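Local coordinates for neural-cadherin (Drosophila melanogaster, PDB 3UBG), which mediates calcium-dependent, homophilic adhesion between cells, the present chain being three consecutive cadherin repeats of its long ectodomain, at residues Val146-Gly151 / Tyr177-Lys182. Numbering follows the deposited sequence.
Sequences VRDRTG and YVLYVK
The Tyr180 ring takes Arg149 CD at its edge, near the ring plane, 4.1 Å from CE1, while CB of Arg147 approaches obliquely, 3.7 Å from CD1. One face of the Arg147 guanidinium carries Arg149 CD, offset toward the rim; Arg147 bends at chi3 (88°) to bring the group there. Long aliphatic stems suit both arginines to this exposed face, where they can lie against an aromatic ring and keep their charged ends in reach of solvent. At the edge of the Tyr177 ring lies Thr150 CB, and Thr150 CG2 also packs on Leu179 CD2 (3.8 Å).

The backbones pair antiparallel. Tyr180 N donates to Arg147 O at 2.8 Å, and Arg149 N reaches Val178 O. Val146 N bonds firmly to Tyr180 O (2.7 Å) and Arg147 N only weakly, a classic beta bulge. Val146 CG1 crosses the Lys182 stem, meeting CG at 3.7 Å.

On the other face Asp148 lies beside Leu179. Its OD1 accepts from Thr150 N (2.9 Å), making an Asx turn, and from Thr150 OG1 on the syn lone pair, a double grip that ties Asp148 to the residue two places on; OD2 accepts from Gly152 N. An alanine in place of Asp148 would probably leave both Thr150 donors and the Gly152 amide without this acceptor and the turn freer to move.

In this middle cadherin repeat, strand 141-148 is outermost in its sheet; strand 176-185 separates it from strand 195-207, while Leu179 and Tyr177 pack on Phe154 of strand 154-156 in the facing sheet.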
loop_
_atom_site.group_PDB
_atom_site.type_symbol
_atom_site.label_atom_id
_atom_site.label_comp_id
_atom_site.label_asym_id
_atom_site.label_seq_id
_atom_site.Cartn_x
_atom_site.Cartn_y
_atom_site.Cartn_z
ATOM N N VAL A 146 -7.342 -20.486 3.601
ATOM C CA VAL A 146 -6.769 -21.440 2.656
ATOM C C VAL A 146 -5.929 -22.550 3.314
ATOM O O VAL A 146 -5.885 -23.689 2.829
ATOM C CB VAL A 146 -5.973 -20.733 1.526
ATOM C CG1 VAL A 146 -6.874 -19.752 0.793
ATOM C CG2 VAL A 146 -4.730 -20.047 2.071
ATOM N N ARG A 147 -5.252 -22.206 4.404
ATOM C CA ARG A 147 -4.599 -23.194 5.254
ATOM C C ARG A 147 -5.159 -23.030 6.664
ATOM O O ARG A 147 -5.075 -21.949 7.236
ATOM C CB ARG A 147 -3.072 -23.016 5.270
ATOM C CG ARG A 147 -2.299 -23.663 4.094
ATOM C CD ARG A 147 -0.786 -23.848 4.408
ATOM N NE ARG A 147 -0.520 -25.123 5.075
ATOM C CZ ARG A 147 0.502 -25.376 5.902
ATOM N NH1 ARG A 147 1.399 -24.436 6.200
ATOM N NH2 ARG A 147 0.622 -26.588 6.449
ATOM N N ASP A 148 -5.736 -24.098 7.210
ATOM C CA ASP A 148 -6.201 -24.104 8.592
ATOM C C ASP A 148 -5.308 -24.981 9.452
ATOM O O ASP A 148 -5.450 -26.193 9.450
ATOM C CB ASP A 148 -7.638 -24.618 8.667
ATOM C CG ASP A 148 -8.160 -24.696 10.098
ATOM O OD1 ASP A 148 -7.449 -24.262 11.032
ATOM O OD2 ASP A 148 -9.296 -25.184 10.286
ATOM N N ARG A 149 -4.389 -24.387 10.200
ATOM C CA ARG A 149 -3.518 -25.198 11.048
ATOM C C ARG A 149 -4.017 -25.343 12.504
ATOM O O ARG A 149 -3.213 -25.530 13.420
ATOM C CB ARG A 149 -2.068 -24.689 10.969
ATOM C CG ARG A 149 -1.425 -25.048 9.639
ATOM C CD ARG A 149 -0.233 -24.198 9.266
ATOM N NE ARG A 149 1.020 -24.559 9.942
ATOM C CZ ARG A 149 1.470 -25.798 10.156
ATOM N NH1 ARG A 149 0.790 -26.865 9.758
ATOM N NH2 ARG A 149 2.619 -25.965 10.777
ATOM N N THR A 150 -5.339 -25.286 12.696
ATOM C CA THR A 150 -5.940 -25.201 14.032
ATOM C C THR A 150 -6.920 -26.327 14.332
ATOM O O THR A 150 -7.386 -26.467 15.459
ATOM C CB THR A 150 -6.705 -23.880 14.241
ATOM O OG1 THR A 150 -8.041 -24.014 13.747
ATOM C CG2 THR A 150 -6.017 -22.733 13.537
ATOM N N GLY A 151 -7.264 -27.108 13.321
ATOM C CA GLY A 151 -8.103 -28.267 13.542
ATOM C C GLY A 151 -9.541 -27.847 13.635
ATOM O O GLY A 151 -10.265 -28.278 14.539
ATOM N N TYR A 177 -2.772 -20.372 17.367
ATOM C CA TYR A 177 -3.607 -20.964 16.345
ATOM C C TYR A 177 -3.371 -20.168 15.083
ATOM O O TYR A 177 -3.590 -18.950 15.061
ATOM C CB TYR A 177 -5.075 -20.960 16.770
ATOM C CG TYR A 177 -5.264 -21.611 18.116
ATOM C CD1 TYR A 177 -5.064 -20.887 19.285
ATOM C CD2 TYR A 177 -5.596 -22.956 18.221
ATOM C CE1 TYR A 177 -5.204 -21.474 20.516
ATOM C CE2 TYR A 177 -5.750 -23.557 19.456
ATOM C CZ TYR A 177 -5.552 -22.808 20.601
ATOM O OH TYR A 177 -5.700 -23.383 21.835
ATOM N N VAL A 178 -2.874 -20.859 14.054
ATOM C CA VAL A 178 -2.514 -20.212 12.803
ATOM C C VAL A 178 -3.449 -20.514 11.628
ATOM O O VAL A 178 -3.678 -21.672 11.290
ATOM C CB VAL A 178 -1.089 -20.559 12.391
ATOM C CG1 VAL A 178 -0.805 -19.976 11.015
ATOM C CG2 VAL A 178 -0.105 -20.023 13.416
ATOM N N LEU A 179 -3.980 -19.460 11.013
ATOM C CA LEU A 179 -4.721 -19.581 9.758
ATOM C C LEU A 179 -4.020 -18.821 8.642
ATOM O O LEU A 179 -3.384 -17.792 8.870
ATOM C CB LEU A 179 -6.146 -19.027 9.884
ATOM C CG LEU A 179 -7.085 -19.597 10.953
ATOM C CD1 LEU A 179 -8.251 -18.629 11.215
ATOM C CD2 LEU A 179 -7.586 -20.984 10.577
ATOM N N TYR A 180 -4.152 -19.320 7.427
ATOM C CA TYR A 180 -3.678 -18.579 6.269
ATOM C C TYR A 180 -4.875 -18.138 5.476
ATOM O O TYR A 180 -5.708 -18.963 5.089
ATOM C CB TYR A 180 -2.748 -19.434 5.405
ATOM C CG TYR A 180 -1.376 -19.512 5.972
ATOM C CD1 TYR A 180 -1.056 -20.461 6.932
ATOM C CD2 TYR A 180 -0.398 -18.623 5.567
ATOM C CE1 TYR A 180 0.217 -20.529 7.466
ATOM C CE2 TYR A 180 0.874 -18.674 6.088
ATOM C CZ TYR A 180 1.179 -19.630 7.042
ATOM O OH TYR A 180 2.452 -19.671 7.564
ATOM N N VAL A 181 -4.967 -16.836 5.237
ATOM C CA VAL A 181 -6.164 -16.277 4.620
ATOM C C VAL A 181 -5.855 -15.545 3.328
ATOM O O VAL A 181 -4.725 -15.180 3.054
ATOM C CB VAL A 181 -6.872 -15.296 5.556
ATOM C CG1 VAL A 181 -7.393 -16.027 6.797
ATOM C CG2 VAL A 181 -5.939 -14.120 5.921
ATOM N N LYS A 182 -6.886 -15.318 2.539
ATOM C CA LYS A 182 -6.738 -14.501 1.360
ATOM C C LYS A 182 -8.084 -13.878 0.986
ATOM O O LYS A 182 -9.140 -14.320 1.459
ATOM C CB LYS A 182 -6.189 -15.340 0.206
ATOM C CG LYS A 182 -7.185 -16.288 -0.395
ATOM C CD LYS A 182 -6.758 -16.671 -1.807
ATOM C CE LYS A 182 -7.827 -17.507 -2.516
ATOM N NZ LYS A 182 -7.405 -17.846 -3.916
#